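Local atomic coordinates of prolyl endopeptidase (Myxococcus xanthus, PDB entry 2BKL), a protein that probably hydrolyses oligopeptides on the carboxyl side of proline, and more slowly alanine, as a serine peptidase of the S9A family. Residues R247-N252 / G454-N459; V563-F568 / R572-E577; Y578-A581 / E585-K588. All blocks are in the same frame, centred on the assembly; numbering follows the deposited sequence.

Contact 1: R247-N252 / G454-N459. With ZAH (N-[(benzyloxy)carbonyl]-L-alanyl-L-proline), chain C.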
loop_
_atom_site.group_PDB
_atom_site.type_symbol
_atom_site.label_atom_id
_atom_site.label_comp_id
_atom_site.label_asym_id
_atom_site.label_seq_id
_atom_site.Cartn_x
_atom_site.Cartn_y
_atom_site.Cartn_z
ATOM N N ARG A 247 -15.070 -6.329 6.000
ATOM C CA ARG A 247 -15.264 -7.295 4.932
ATOM C C ARG A 247 -14.628 -6.734 3.664
ATOM O O ARG A 247 -15.269 -6.055 2.854
ATOM C CB ARG A 247 -16.736 -7.618 4.751
ATOM C CG ARG A 247 -17.240 -8.507 5.876
ATOM C CD ARG A 247 -18.664 -8.995 5.670
ATOM N NE ARG A 247 -19.529 -7.849 5.783
ATOM C CZ ARG A 247 -19.889 -7.331 6.944
ATOM N NH1 ARG A 247 -19.466 -7.896 8.073
ATOM N NH2 ARG A 247 -20.653 -6.238 6.969
ATOM N N GLY A 248 -13.340 -6.989 3.519
ATOM C CA GLY A 248 -12.544 -6.443 2.445
ATOM C C GLY A 248 -12.527 -4.932 2.544
ATOM O O GLY A 248 -12.368 -4.357 3.635
ATOM N N TRP A 249 -12.646 -4.299 1.382
ATOM C CA TRP A 249 -12.529 -2.866 1.220
ATOM C C TRP A 249 -13.868 -2.248 0.819
ATOM O O TRP A 249 -13.918 -1.106 0.374
ATOM C CB TRP A 249 -11.425 -2.592 0.172
ATOM C CG TRP A 249 -10.046 -2.814 0.724
ATOM C CD1 TRP A 249 -9.177 -1.850 1.150
ATOM C CD2 TRP A 249 -9.402 -4.080 1.035
ATOM N NE1 TRP A 249 -8.037 -2.413 1.656
ATOM C CE2 TRP A 249 -8.149 -3.777 1.595
ATOM C CE3 TRP A 249 -9.727 -5.425 0.829
ATOM C CZ2 TRP A 249 -7.240 -4.752 1.982
ATOM C CZ3 TRP A 249 -8.807 -6.407 1.256
ATOM C CH2 TRP A 249 -7.592 -6.056 1.805
ATOM N N SER A 250 -14.979 -2.969 0.971
ATOM C CA SER A 250 -16.280 -2.457 0.497
ATOM C C SER A 250 -17.349 -2.328 1.533
ATOM O O SER A 250 -18.315 -1.590 1.320
ATOM C CB SER A 250 -16.835 -3.356 -0.601
ATOM O OG SER A 250 -15.823 -3.557 -1.568
ATOM N N GLU A 251 -17.223 -3.047 2.638
ATOM C CA GLU A 251 -18.238 -2.956 3.680
ATOM C C GLU A 251 -17.661 -3.337 5.014
ATOM O O GLU A 251 -16.648 -4.025 5.080
ATOM C CB GLU A 251 -19.506 -3.757 3.319
ATOM C CG GLU A 251 -19.382 -5.248 3.394
ATOM C CD GLU A 251 -20.706 -5.991 3.158
ATOM O OE1 GLU A 251 -21.543 -5.603 2.311
ATOM O OE2 GLU A 251 -20.898 -7.019 3.823
ATOM N N ASN A 252 -18.230 -2.796 6.065
ATOM C CA ASN A 252 -17.839 -3.186 7.420
ATOM C C ASN A 252 -18.956 -2.977 8.419
ATOM O O ASN A 252 -19.919 -2.270 8.155
ATOM C CB ASN A 252 -16.576 -2.443 7.883
ATOM C CG ASN A 252 -16.804 -0.970 8.123
ATOM O OD1 ASN A 252 -16.719 -0.180 7.177
ATOM N ND2 ASN A 252 -17.002 -0.577 9.378
ATOM N N GLY A 454 -5.053 -0.398 -9.671
ATOM C CA GLY A 454 -6.421 -0.699 -10.065
ATOM C C GLY A 454 -7.103 -1.692 -9.154
ATOM O O GLY A 454 -7.362 -2.820 -9.540
ATOM N N GLY A 455 -7.393 -1.266 -7.950
ATOM C CA GLY A 455 -7.990 -2.156 -6.985
ATOM C C GLY A 455 -7.939 -1.638 -5.584
ATOM O O GLY A 455 -7.204 -0.707 -5.237
ATOM N N PHE A 456 -8.768 -2.254 -4.749
ATOM C CA PHE A 456 -8.735 -2.102 -3.312
ATOM C C PHE A 456 -8.975 -0.673 -2.819
ATOM O O PHE A 456 -8.554 -0.314 -1.728
ATOM C CB PHE A 456 -7.427 -2.686 -2.747
ATOM C CG PHE A 456 -7.288 -4.145 -3.015
ATOM C CD1 PHE A 456 -6.732 -4.624 -4.192
ATOM C CD2 PHE A 456 -7.824 -5.085 -2.092
ATOM C CE1 PHE A 456 -6.693 -5.995 -4.448
ATOM C CE2 PHE A 456 -7.758 -6.440 -2.336
ATOM C CZ PHE A 456 -7.191 -6.906 -3.505
ATOM N N ASN A 457 -9.660 0.151 -3.622
ATOM C CA ASN A 457 -9.956 1.529 -3.244
ATOM C C ASN A 457 -8.702 2.384 -3.091
ATOM O O ASN A 457 -8.741 3.462 -2.498
ATOM C CB ASN A 457 -10.816 1.546 -1.976
ATOM C CG ASN A 457 -11.748 2.711 -1.906
ATOM O OD1 ASN A 457 -12.398 3.087 -2.893
ATOM N ND2 ASN A 457 -11.830 3.313 -0.718
ATOM N N VAL A 458 -7.584 1.935 -3.655
ATOM C CA VAL A 458 -6.311 2.630 -3.577
ATOM C C VAL A 458 -6.232 3.683 -4.659
ATOM O O VAL A 458 -6.560 3.421 -5.815
ATOM C CB VAL A 458 -5.146 1.622 -3.720
ATOM C CG1 VAL A 458 -3.789 2.317 -3.844
ATOM C CG2 VAL A 458 -5.127 0.705 -2.525
ATOM N N ASN A 459 -5.821 4.880 -4.291
ATOM C CA ASN A 459 -5.692 5.969 -5.244
ATOM C C ASN A 459 -4.266 6.173 -5.689
ATOM O O ASN A 459 -3.328 6.072 -4.885
ATOM C CB ASN A 459 -6.206 7.257 -4.640
ATOM C CG ASN A 459 -7.600 7.106 -4.151
ATOM O OD1 ASN A 459 -8.436 6.602 -4.864
ATOM N ND2 ASN A 459 -7.839 7.464 -2.899
HETATM C C1 ZAH C . -0.916 -6.226 -3.008
HETATM O O2 ZAH C . -1.755 -5.539 -3.909
HETATM C C3 ZAH C . -1.692 -7.179 -2.068
HETATM C C4 ZAH C . -2.396 -8.296 -2.843
HETATM C C5 ZAH C . -3.803 -7.794 -3.142
HETATM C C6 ZAH C . -4.128 -6.755 -2.101
HETATM N N7 ZAH C . -2.862 -6.561 -1.406
HETATM C C8 ZAH C . -2.748 -5.798 -0.321
HETATM O O9 ZAH C . -1.571 -5.745 0.275
HETATM C C10 ZAH C . -3.985 -5.233 0.411
HETATM C C11 ZAH C . -4.290 -3.934 -0.336
HETATM N N14 ZAH C . -3.703 -4.920 1.790
HETATM C C15 ZAH C . -3.586 -5.863 2.694
HETATM O O16 ZAH C . -3.808 -7.120 2.407
HETATM O O17 ZAH C . -3.244 -5.477 4.032
HETATM C C18 ZAH C . -2.978 -6.591 4.922
HETATM C C19 ZAH C . -2.340 -6.133 6.237
HETATM C C20 ZAH C . -3.082 -5.333 7.116
HETATM C C21 ZAH C . -2.509 -4.900 8.312
HETATM C C22 ZAH C . -1.206 -5.286 8.636
HETATM C C23 ZAH C . -0.469 -6.105 7.774
HETATM C C24 ZAH C . -1.038 -6.524 6.572
#
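Phe456 packs on one face of the Trp249 indole, first with CB and then with the edge of its ring. CB lies over the five-membered ring of the indole, 4.3 Å from the centroid and only 5° off the ring normal, a CH-pi contact. CG is anti to the carbonyl carbon, chi1 -62°, which carries the ring along the indole face. Further out, the rim atom CD2 of Phe456 comes to 3.5 Å from Trp249 CE3, above the indole plane, and CE2 follows over CZ3 of the same ring. The two six-membered rings therefore form a T-shaped (edge-to-face) pair, centroids 4.9 Å apart and planes at 88°. This is a junction between domains: Trp249 belongs to the turn joining strands 241-247 and 251-257 of the beta-propeller, whereas Phe456 sits at the second position of a type I' turn, Gly455 to Val458, in the loop after strand 448-451 of the alpha/beta-hydrolase sheet. The carbonyl of the same phenylalanine also reaches the indole, Phe456 O lying 3.3 Å from Trp249 CD1. One face of the phenyl ring carries the proline ring of the ligand, with Phe456 CZ 3.4 Å from ZAH C6 and CE1 close to C5, while CB and CG make looser contacts with the alanine methyl, C11. Trp249 adds its own far corner, where CZ2 lies 3.5 Å from the alanine nitrogen N14 of ZAH.

Contact 2: V563-F568 / R572-E577. With ZAH (N-[(benzyloxy)carbonyl]-L-alanyl-L-proline), chain C.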
loop_
_atom_site.group_PDB
_atom_site.type_symbol
_atom_site.label_atom_id
_atom_site.label_comp_id
_atom_site.label_asym_id
_atom_site.label_seq_id
_atom_site.Cartn_x
_atom_site.Cartn_y
_atom_site.Cartn_z
ATOM N N VAL A 563 -6.831 -18.796 -9.972
ATOM C CA VAL A 563 -7.635 -19.959 -9.637
ATOM C C VAL A 563 -7.216 -20.522 -8.281
ATOM O O VAL A 563 -8.022 -21.141 -7.589
ATOM C CB VAL A 563 -7.532 -21.013 -10.765
ATOM C CG1 VAL A 563 -8.259 -22.296 -10.397
ATOM C CG2 VAL A 563 -8.071 -20.432 -12.072
ATOM N N ARG A 564 -5.956 -20.319 -7.898
ATOM C CA ARG A 564 -5.426 -20.894 -6.664
ATOM C C ARG A 564 -4.933 -19.866 -5.623
ATOM O O ARG A 564 -4.477 -20.230 -4.555
ATOM C CB ARG A 564 -4.296 -21.869 -6.959
ATOM C CG ARG A 564 -4.742 -23.079 -7.731
ATOM C CD ARG A 564 -3.661 -24.050 -8.114
ATOM N NE ARG A 564 -2.900 -24.604 -7.006
ATOM C CZ ARG A 564 -3.322 -25.591 -6.198
ATOM N NH1 ARG A 564 -4.560 -26.077 -6.291
ATOM N NH2 ARG A 564 -2.486 -26.060 -5.272
ATOM N N TYR A 565 -5.046 -18.576 -5.904
ATOM C CA TYR A 565 -4.432 -17.576 -5.006
ATOM C C TYR A 565 -4.947 -17.650 -3.556
ATOM O O TYR A 565 -4.210 -17.337 -2.634
ATOM C CB TYR A 565 -4.590 -16.150 -5.561
ATOM C CG TYR A 565 -5.898 -15.520 -5.161
ATOM C CD1 TYR A 565 -7.065 -15.743 -5.889
ATOM C CD2 TYR A 565 -6.006 -14.773 -3.979
ATOM C CE1 TYR A 565 -8.292 -15.203 -5.485
ATOM C CE2 TYR A 565 -7.247 -14.239 -3.563
ATOM C CZ TYR A 565 -8.363 -14.456 -4.302
ATOM O OH TYR A 565 -9.548 -13.950 -3.864
ATOM N N HIS A 566 -6.206 -18.025 -3.392
ATOM C CA HIS A 566 -6.842 -18.012 -2.078
ATOM C C HIS A 566 -6.265 -19.088 -1.123
ATOM O O HIS A 566 -6.511 -19.040 0.074
ATOM C CB HIS A 566 -8.348 -18.204 -2.224
ATOM C CG HIS A 566 -8.706 -19.489 -2.898
ATOM N ND1 HIS A 566 -8.554 -19.677 -4.255
ATOM C CD2 HIS A 566 -9.124 -20.676 -2.395
ATOM C CE1 HIS A 566 -8.883 -20.921 -4.559
ATOM N NE2 HIS A 566 -9.228 -21.551 -3.446
ATOM N N LEU A 567 -5.495 -20.029 -1.654
ATOM C CA LEU A 567 -4.941 -21.139 -0.870
ATOM C C LEU A 567 -3.647 -20.816 -0.141
ATOM O O LEU A 567 -3.145 -21.640 0.639
ATOM C CB LEU A 567 -4.721 -22.355 -1.783
ATOM C CG LEU A 567 -5.949 -22.866 -2.528
ATOM C CD1 LEU A 567 -5.555 -23.891 -3.596
ATOM C CD2 LEU A 567 -6.954 -23.479 -1.558
ATOM N N PHE A 568 -3.075 -19.652 -0.413
ATOM C CA PHE A 568 -1.745 -19.323 0.060
ATOM C C PHE A 568 -1.678 -17.976 0.751
ATOM O O PHE A 568 -2.325 -17.012 0.344
ATOM C CB PHE A 568 -0.772 -19.256 -1.121
ATOM C CG PHE A 568 -0.669 -20.549 -1.909
ATOM C CD1 PHE A 568 -1.573 -20.874 -2.913
ATOM C CD2 PHE A 568 0.371 -21.417 -1.640
ATOM C CE1 PHE A 568 -1.465 -22.063 -3.608
ATOM C CE2 PHE A 568 0.502 -22.604 -2.351
ATOM C CZ PHE A 568 -0.435 -22.919 -3.333
ATOM N N ARG A 572 -7.063 -15.358 1.408
ATOM C CA ARG A 572 -8.490 -15.337 1.703
ATOM C C ARG A 572 -8.982 -13.940 2.065
ATOM O O ARG A 572 -10.150 -13.617 1.849
ATOM C CB ARG A 572 -8.849 -16.370 2.772
ATOM C CG ARG A 572 -8.646 -17.784 2.272
ATOM C CD ARG A 572 -9.208 -18.830 3.193
ATOM N NE ARG A 572 -9.078 -20.156 2.589
ATOM C CZ ARG A 572 -9.891 -20.648 1.650
ATOM N NH1 ARG A 572 -10.910 -19.962 1.183
ATOM N NH2 ARG A 572 -9.623 -21.835 1.140
ATOM N N THR A 573 -8.094 -13.084 2.542
ATOM C CA THR A 573 -8.504 -11.732 2.877
ATOM C C THR A 573 -8.865 -10.902 1.660
ATOM O O THR A 573 -9.474 -9.843 1.827
ATOM C CB THR A 573 -7.441 -10.963 3.714
ATOM O OG1 THR A 573 -6.264 -10.694 2.950
ATOM C CG2 THR A 573 -7.021 -11.740 4.983
ATOM N N TRP A 574 -8.462 -11.357 0.464
ATOM C CA TRP A 574 -8.803 -10.640 -0.777
ATOM C C TRP A 574 -9.991 -11.237 -1.500
ATOM O O TRP A 574 -10.395 -10.705 -2.532
ATOM C CB TRP A 574 -7.592 -10.528 -1.709
ATOM C CG TRP A 574 -6.409 -10.046 -0.939
ATOM C CD1 TRP A 574 -6.378 -9.013 -0.071
ATOM C CD2 TRP A 574 -5.101 -10.600 -0.967
ATOM N NE1 TRP A 574 -5.129 -8.898 0.494
ATOM C CE2 TRP A 574 -4.328 -9.867 -0.046
ATOM C CE3 TRP A 574 -4.503 -11.658 -1.669
ATOM C CZ2 TRP A 574 -3.000 -10.173 0.225
ATOM C CZ3 TRP A 574 -3.154 -11.966 -1.378
ATOM C CH2 TRP A 574 -2.439 -11.210 -0.448
ATOM N N ILE A 575 -10.609 -12.280 -0.957
ATOM C CA ILE A 575 -11.800 -12.821 -1.582
ATOM C C ILE A 575 -12.933 -11.786 -1.770
ATOM O O ILE A 575 -13.595 -11.793 -2.797
ATOM C CB ILE A 575 -12.261 -14.090 -0.832
ATOM C CG1 ILE A 575 -11.285 -15.251 -1.154
ATOM C CG2 ILE A 575 -13.712 -14.484 -1.177
ATOM C CD1 ILE A 575 -11.491 -16.530 -0.320
ATOM N N PRO A 576 -13.139 -10.864 -0.825
ATOM C CA PRO A 576 -14.160 -9.833 -1.053
ATOM C C PRO A 576 -13.909 -8.923 -2.246
ATOM O O PRO A 576 -14.849 -8.250 -2.721
ATOM C CB PRO A 576 -14.154 -9.036 0.257
ATOM C CG PRO A 576 -13.690 -10.046 1.285
ATOM C CD PRO A 576 -12.583 -10.790 0.543
ATOM N N GLU A 577 -12.660 -8.857 -2.709
ATOM C CA GLU A 577 -12.262 -8.050 -3.863
ATOM C C GLU A 577 -12.266 -8.830 -5.184
ATOM O O GLU A 577 -12.736 -8.337 -6.209
ATOM C CB GLU A 577 -10.871 -7.429 -3.643
ATOM C CG GLU A 577 -10.447 -6.406 -4.683
ATOM C CD GLU A 577 -11.064 -5.020 -4.544
ATOM O OE1 GLU A 577 -11.795 -4.745 -3.573
ATOM O OE2 GLU A 577 -10.774 -4.190 -5.428
HETATM C C1 ZAH C . -0.916 -6.226 -3.008
HETATM O O2 ZAH C . -1.755 -5.539 -3.909
HETATM C C3 ZAH C . -1.692 -7.179 -2.068
HETATM C C4 ZAH C . -2.396 -8.296 -2.843
HETATM C C5 ZAH C . -3.803 -7.794 -3.142
HETATM C C6 ZAH C . -4.128 -6.755 -2.101
HETATM N N7 ZAH C . -2.862 -6.561 -1.406
HETATM C C8 ZAH C . -2.748 -5.798 -0.321
HETATM O O9 ZAH C . -1.571 -5.745 0.275
HETATM C C10 ZAH C . -3.985 -5.233 0.411
HETATM C C11 ZAH C . -4.290 -3.934 -0.336
HETATM N N14 ZAH C . -3.703 -4.920 1.790
HETATM C C15 ZAH C . -3.586 -5.863 2.694
HETATM O O16 ZAH C . -3.808 -7.120 2.407
HETATM O O17 ZAH C . -3.244 -5.477 4.032
HETATM C C18 ZAH C . -2.978 -6.591 4.922
HETATM C C19 ZAH C . -2.340 -6.133 6.237
HETATM C C20 ZAH C . -3.082 -5.333 7.116
HETATM C C21 ZAH C . -2.509 -4.900 8.312
HETATM C C22 ZAH C . -1.206 -5.286 8.636
HETATM C C23 ZAH C . -0.469 -6.105 7.774
HETATM C C24 ZAH C . -1.038 -6.524 6.572
#
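Arg572 runs across the carbonyl of His566, its CG 3.3 Å from His566 O. The chain is extended from CG to NE, and the same oxygen ends up over one face of the guanidinium group, toward its rim. Beyond it, Arg572 NH2 reaches the edge of the imidazole, 3.8 Å from His566 CD2, with the two planes 70° apart. The charge itself is answered elsewhere: NE by Asp196 of the propeller and NH2 by Glu582. Trp574 comes next and divides its indole between protein and ligand. Its CE3 edge lies 4.2 Å from Tyr565 CD2, while Trp574 NE1 gives a nearly straight hydrogen bond to the carbamate oxygen O16 of ZAH, 2.9 Å long with an N-H...O angle of 163°. The proline ring of ZAH rests against one indole face, C5 over its centre, the proline-binding wall of the S1 pocket in this family. Ile575 of helix 575-578 tucks its CG1 3.5 Å from Tyr565 OH and sets CD1 against His566 CB; that phenolic oxygen is hydrogen-bonded to Gly579 O. The 3-10 segment 565-567, in the loop region after strand 552-556, packs against helix 575-578 through Ile575 and touches helix 622-632 through Tyr565 on His623.

Contact 3: Y578-A581 / E585-K588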
loop_
_atom_site.group_PDB
_atom_site.type_symbol
_atom_site.label_atom_id
_atom_site.label_comp_id
_atom_site.label_asym_id
_atom_site.label_seq_id
_atom_site.Cartn_x
_atom_site.Cartn_y
_atom_site.Cartn_z
ATOM N N TYR A 578 -11.745 -10.058 -5.175
ATOM C CA TYR A 578 -11.568 -10.827 -6.395
ATOM C C TYR A 578 -12.602 -11.941 -6.598
ATOM O O TYR A 578 -12.855 -12.347 -7.720
ATOM C CB TYR A 578 -10.227 -11.519 -6.368
ATOM C CG TYR A 578 -8.997 -10.655 -6.379
ATOM C CD1 TYR A 578 -8.798 -9.690 -7.359
ATOM C CD2 TYR A 578 -7.986 -10.836 -5.436
ATOM C CE1 TYR A 578 -7.647 -8.926 -7.387
ATOM C CE2 TYR A 578 -6.804 -10.086 -5.465
ATOM C CZ TYR A 578 -6.633 -9.127 -6.454
ATOM O OH TYR A 578 -5.468 -8.401 -6.465
ATOM N N GLY A 579 -13.170 -12.452 -5.507
ATOM C CA GLY A 579 -13.969 -13.682 -5.499
ATOM C C GLY A 579 -13.054 -14.873 -5.252
ATOM O O GLY A 579 -11.829 -14.730 -5.096
ATOM N N THR A 580 -13.634 -16.064 -5.186
ATOM C CA THR A 580 -12.861 -17.278 -4.986
ATOM C C THR A 580 -13.272 -18.341 -5.988
ATOM O O THR A 580 -14.464 -18.609 -6.176
ATOM C CB THR A 580 -13.024 -17.855 -3.580
ATOM O OG1 THR A 580 -12.461 -19.179 -3.545
ATOM C CG2 THR A 580 -14.487 -17.948 -3.130
ATOM N N ALA A 581 -12.282 -19.004 -6.571
ATOM C CA ALA A 581 -12.562 -20.081 -7.486
ATOM C C ALA A 581 -13.258 -21.276 -6.847
ATOM O O ALA A 581 -13.682 -22.185 -7.569
ATOM C CB ALA A 581 -11.286 -20.502 -8.176
ATOM N N GLU A 585 -19.512 -19.213 -10.087
ATOM C CA GLU A 585 -19.587 -17.962 -10.844
ATOM C C GLU A 585 -18.272 -17.195 -10.708
ATOM O O GLU A 585 -17.796 -16.599 -11.676
ATOM C CB GLU A 585 -20.781 -17.091 -10.419
ATOM C CG GLU A 585 -22.149 -17.563 -10.956
ATOM C CD GLU A 585 -22.163 -17.905 -12.459
ATOM O OE1 GLU A 585 -21.706 -17.086 -13.309
ATOM O OE2 GLU A 585 -22.658 -19.008 -12.800
ATOM N N ASP A 586 -17.713 -17.194 -9.503
ATOM C CA ASP A 586 -16.439 -16.522 -9.289
ATOM C C ASP A 586 -15.357 -17.175 -10.132
ATOM O O ASP A 586 -14.481 -16.491 -10.670
ATOM C CB ASP A 586 -15.965 -16.610 -7.841
ATOM C CG ASP A 586 -16.817 -15.838 -6.843
ATOM O OD1 ASP A 586 -17.897 -15.309 -7.207
ATOM O OD2 ASP A 586 -16.444 -15.747 -5.641
ATOM N N PHE A 587 -15.358 -18.509 -10.186
ATOM C CA PHE A 587 -14.373 -19.234 -10.977
ATOM C C PHE A 587 -14.400 -18.796 -12.425
ATOM O O PHE A 587 -13.354 -18.612 -13.029
ATOM C CB PHE A 587 -14.617 -20.763 -10.887
ATOM C CG PHE A 587 -13.850 -21.559 -11.905
ATOM C CD1 PHE A 587 -12.488 -21.755 -11.771
ATOM C CD2 PHE A 587 -14.485 -22.088 -13.014
ATOM C CE1 PHE A 587 -11.771 -22.478 -12.725
ATOM C CE2 PHE A 587 -13.766 -22.788 -13.981
ATOM C CZ PHE A 587 -12.412 -23.007 -13.811
ATOM N N LYS A 588 -15.588 -18.654 -13.005
ATOM C CA LYS A 588 -15.677 -18.284 -14.412
ATOM C C LYS A 588 -14.976 -16.932 -14.645
ATOM O O LYS A 588 -14.197 -16.774 -15.575
ATOM C CB LYS A 588 -17.119 -18.212 -14.889
ATOM C CG LYS A 588 -17.222 -17.880 -16.358
ATOM C CD LYS A 588 -18.600 -18.216 -16.905
ATOM C CE LYS A 588 -18.663 -17.934 -18.415
ATOM N NZ LYS A 588 -18.433 -16.489 -18.694
#
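A buried loop-to-helix contact joins Thr580, just beyond the end of helix 575-578, to Asp586 in the first turn of helix 584-593, within the alpha/beta-hydrolase domain. Between strands 552-556 and 607-613 of the central sheet the chain makes a long excursion, and here its two helices are tied together. The tie is one side chain accepting a backbone N-H: Thr580 N donates to Asp586 OD2 in a bond 2.9 Å long, with an N-H...O angle of 163°. The carboxylate oxygen is approached on its anti side, 20° out of the carboxylate plane. Asp586 gets there by laying CG beside its own backbone N, with the carboxylate turned toward the loop. Gly579, the first residue past the preceding helix and one of positive phi, has no side chain to stand in the way, and OD2 of Asp586 comes to 3.2 Å from its CA. Packing is tight on the next carbonyl too, since Asp586 CB lies 3.0 Å from Thr580 O. Lying near the amino end of its helix, the carboxylate would probably be favoured in its charged form. The methyl of Thr580 passes near the same OD2, while the hydroxyl turns to Glu582. A second, apolar patch follows along the chain. CG of Phe587 stands anti to the backbone N, chi1 167°, which sends the ring toward His16 and toward Val18 and Val20 of strand 18-21, so the N-terminal part of the chain lies against this helix. Closer in, Phe587 CB sits 3.7 Å from Ala581 O, an oxygen hydrogen-bonded to His16 NE2, and Ala581 CB meets the phenyl edge near its plane, 4.0 Å from Phe587 CD1.

How the contacts relate
Contacts 1, 2 and 3 come in series along the chain, running from the boundary between propeller and hydrolase domain outward into the hydrolase. Contacts 1 and 2 have centres about 14 Å apart and both touch the ligand; a probable hydrogen bond joins them, Phe456 N to Glu577 OE2 at 2.9 Å. Contacts 2 and 3, about 9 Å apart, are consecutive: helix 575-578 leads through the loop from Gly579 on into helix 584-593. Tyr578 of contact 3 touches the ligand too, and its OH lies 3.4 Å from Phe456 CE1, although contacts 1 and 3 are about 17 Å apart. The pocket draws on both domains, hydrolase residues covering the proline and the propeller's Trp249 meeting the alanine, consistent with interdomain motion affecting catalysis.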